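PDB 2WOL: clavulanic acid biosynthesis oligopeptide binding protein 2, which probably binds oligopeptides, as a solute-binding protein of the biosynthetic pathway of the beta-lactamase inhibitor clavulanic acid in Streptomyces clavuligerus. Local coordinates for residues V38-V43 and L255-L260. Residues are numbered along the deposited sequence; the frame is centred on the assembly and turned at random.
Sequences VSSADV and LDVDVL
Ser-39, whose backbone touches both Leu-255 and Leu-260, gives its hydroxyl proton to a neighbour in its own segment: Ser-39 OG donates to Ala-41 O at 2.6 Å, in the carbonyl plane and on a lone pair, tying the chain into a turn as it leaves the strand. In that turn Ser-40 meets the carbonyl oxygen of Leu-255. Ser-40 CA makes a C-H...O contact with Leu-255 O at 3.3 Å, and Ser-40 CB approaches the same oxygen closely, at 3.1 Å. With chi1 at 77°, the hydroxyl of Ser-40 sits between its backbone N and carbonyl carbon, where it is hydrogen-bonded to Glu-274 OE1. Val-257 CG1 rests against the same serine, 3.8 Å from Ser-40 CB.

Alongside this lies the apolar part of the contact. The two methyls of Val-38 divide the work: CG1 packs on Leu-260 CG at 3.7 Å, while CG2 touches both leucines. The Leu-255 side chain, which brings in CD1, runs roughly perpendicular to the valine, and that of Leu-260 runs antiparallel to it. Having CG anti to the backbone N (chi1 -170°) lets Leu-260 carry CD1 against the backbone of Ser-39 and Ser-40, 3.6 Å from Ser-40 N. Leu-255 N is buried here without a polar partner.

Asp-256 N-caps the helix: its OD2 takes Val-259 N at 3.1 Å and, weakly, Asp-258 N.

Helix 257-265 connects strand 248-253 to strand 271-272 across strand 34-39, which lies parallel between them, and Leu-260 of the helix packs on Val-38 of that middle strand: a beta-alpha-beta crossover, here in the periplasmic-binding-protein fold.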
ATOM      1  N   VAL A  38      -0.170   8.279  18.182  1.00  7.35           N
ATOM      2  CA  VAL A  38      -1.188   7.368  18.684  1.00  7.83           C
ATOM      3  C   VAL A  38      -1.649   6.412  17.576  1.00  7.83           C
ATOM      4  O   VAL A  38      -1.612   6.746  16.392  1.00  7.71           O
ATOM      5  CB  VAL A  38      -2.365   8.150  19.344  1.00  7.73           C
ATOM      6  CG1 VAL A  38      -3.122   9.000  18.323  1.00  8.28           C
ATOM      7  CG2 VAL A  38      -3.293   7.210  20.112  1.00  7.71           C
ATOM      8  N   SER A  39      -2.047   5.208  17.982  1.00  8.14           N
ATOM      9  CA  SER A  39      -2.558   4.189  17.072  1.00  8.37           C
ATOM     10  C   SER A  39      -3.606   3.377  17.819  1.00  8.89           C
ATOM     11  O   SER A  39      -3.526   3.224  19.047  1.00  9.43           O
ATOM     12  CB  SER A  39      -1.421   3.271  16.602  1.00  8.32           C
ATOM     13  OG  SER A  39      -1.907   2.200  15.807  1.00  9.76           O
ATOM     14  N   SER A  40      -4.582   2.859  17.078  1.00  9.36           N
ATOM     15  CA  SER A  40      -5.585   1.975  17.661  1.00 10.07           C
ATOM     16  C   SER A  40      -5.091   0.533  17.713  1.00 10.44           C
ATOM     17  O   SER A  40      -5.683  -0.300  18.396  1.00 11.43           O
ATOM     18  CB  SER A  40      -6.907   2.061  16.891  1.00  9.91           C
ATOM     19  OG  SER A  40      -6.857   1.342  15.672  1.00 11.78           O
ATOM     20  N   ALA A  41      -4.011   0.254  16.986  1.00 10.20           N
ATOM     21  CA  ALA A  41      -3.466  -1.094  16.864  1.00  9.95           C
ATOM     22  C   ALA A  41      -1.968  -1.107  17.132  1.00  9.65           C
ATOM     23  O   ALA A  41      -1.274  -0.122  16.883  1.00  9.23           O
ATOM     24  CB  ALA A  41      -3.757  -1.651  15.486  1.00 10.19           C
ATOM     25  N   ASP A  42      -1.477  -2.231  17.644  1.00  9.59           N
ATOM     26  CA  ASP A  42      -0.046  -2.447  17.820  1.00  9.63           C
ATOM     27  C   ASP A  42       0.592  -2.687  16.451  1.00  9.51           C
ATOM     28  O   ASP A  42      -0.094  -3.037  15.486  1.00  9.08           O
ATOM     29  CB  ASP A  42       0.173  -3.667  18.728  1.00  9.94           C
ATOM     30  CG  ASP A  42       1.525  -3.659  19.440  1.00 10.80           C
ATOM     31  OD1 ASP A  42       2.398  -2.828  19.124  1.00 10.80           O
ATOM     32  OD2 ASP A  42       1.709  -4.514  20.334  1.00 12.17           O
ATOM     33  N   VAL A  43       1.902  -2.490  16.367  1.00  9.55           N
ATOM     34  CA  VAL A  43       2.651  -2.895  15.184  1.00  9.79           C
ATOM     35  C   VAL A  43       2.458  -4.394  14.946  1.00  9.64           C
ATOM     36  O   VAL A  43       2.271  -5.161  15.897  1.00 10.02           O
ATOM     37  CB  VAL A  43       4.166  -2.577  15.321  1.00  9.81           C
ATOM     38  CG1 VAL A  43       4.381  -1.084  15.524  1.00 10.64           C
ATOM     39  CG2 VAL A  43       4.809  -3.375  16.463  1.00 10.55           C
ATOM     40  N   LEU A 255      -5.945   2.300  21.653  1.00 11.47           N
ATOM     41  CA  LEU A 255      -7.168   3.068  21.890  1.00 11.51           C
ATOM     42  C   LEU A 255      -8.289   2.718  20.921  1.00 11.18           C
ATOM     43  O   LEU A 255      -8.048   2.458  19.740  1.00 11.48           O
ATOM     44  CB  LEU A 255      -6.894   4.570  21.797  1.00 11.57           C
ATOM     45  CG  LEU A 255      -5.900   5.179  22.785  1.00 12.66           C
ATOM     46  CD1 LEU A 255      -5.942   6.689  22.684  1.00 13.05           C
ATOM     47  CD2 LEU A 255      -6.194   4.729  24.200  1.00 14.40           C
ATOM     48  N   ASP A 256      -9.519   2.736  21.430  1.00 10.51           N
ATOM     49  CA  ASP A 256     -10.706   2.701  20.587  1.00 10.39           C
ATOM     50  C   ASP A 256     -10.587   3.840  19.573  1.00 10.08           C
ATOM     51  O   ASP A 256     -10.077   4.906  19.905  1.00 10.31           O
ATOM     52  CB  ASP A 256     -11.960   2.875  21.445  1.00 10.10           C
ATOM     53  CG  ASP A 256     -13.192   3.184  20.627  1.00 11.11           C
ATOM     54  OD1 ASP A 256     -13.799   2.234  20.085  1.00 12.09           O
ATOM     55  OD2 ASP A 256     -13.547   4.376  20.519  1.00 11.02           O
ATOM     56  N   VAL A 257     -11.052   3.612  18.346  1.00  9.75           N
ATOM     57  CA  VAL A 257     -10.866   4.594  17.275  1.00  9.54           C
ATOM     58  C   VAL A 257     -11.515   5.956  17.558  1.00  9.22           C
ATOM     59  O   VAL A 257     -10.965   6.989  17.181  1.00  9.08           O
ATOM     60  CB  VAL A 257     -11.284   4.048  15.883  1.00  9.68           C
ATOM     61  CG1 VAL A 257     -10.269   3.015  15.390  1.00 10.52           C
ATOM     62  CG2 VAL A 257     -12.705   3.475  15.902  1.00 10.03           C
ATOM     63  N   ASP A 258     -12.666   5.965  18.225  1.00  8.78           N
ATOM     64  CA  ASP A 258     -13.322   7.235  18.547  1.00  8.77           C
ATOM     65  C   ASP A 258     -12.673   7.934  19.729  1.00  8.65           C
ATOM     66  O   ASP A 258     -12.578   9.162  19.745  1.00  8.83           O
ATOM     67  CB  ASP A 258     -14.823   7.046  18.769  1.00  9.14           C
ATOM     68  CG  ASP A 258     -15.537   6.607  17.509  1.00  9.76           C
ATOM     69  OD1 ASP A 258     -15.493   7.347  16.502  1.00 11.49           O
ATOM     70  OD2 ASP A 258     -16.135   5.514  17.519  1.00 13.24           O
ATOM     71  N   VAL A 259     -12.230   7.146  20.709  1.00  8.45           N
ATOM     72  CA  VAL A 259     -11.405   7.637  21.814  1.00  8.24           C
ATOM     73  C   VAL A 259     -10.151   8.318  21.254  1.00  8.04           C
ATOM     74  O   VAL A 259      -9.800   9.430  21.662  1.00  8.18           O
ATOM     75  CB  VAL A 259     -11.027   6.479  22.776  1.00  8.36           C
ATOM     76  CG1 VAL A 259      -9.904   6.865  23.726  1.00  8.82           C
ATOM     77  CG2 VAL A 259     -12.245   6.029  23.564  1.00  8.14           C
ATOM     78  N   LEU A 260      -9.491   7.646  20.312  1.00  8.10           N
ATOM     79  CA  LEU A 260      -8.309   8.191  19.651  1.00  8.17           C
ATOM     80  C   LEU A 260      -8.573   9.566  19.031  1.00  8.24           C
ATOM     81  O   LEU A 260      -7.842  10.517  19.302  1.00  8.49           O
ATOM     82  CB  LEU A 260      -7.814   7.208  18.588  1.00  8.25           C
ATOM     83  CG  LEU A 260      -6.455   7.480  17.935  1.00  8.68           C
ATOM     84  CD1 LEU A 260      -5.902   6.194  17.337  1.00  9.09           C
ATOM     85  CD2 LEU A 260      -6.517   8.570  16.863  1.00  8.98           C
TER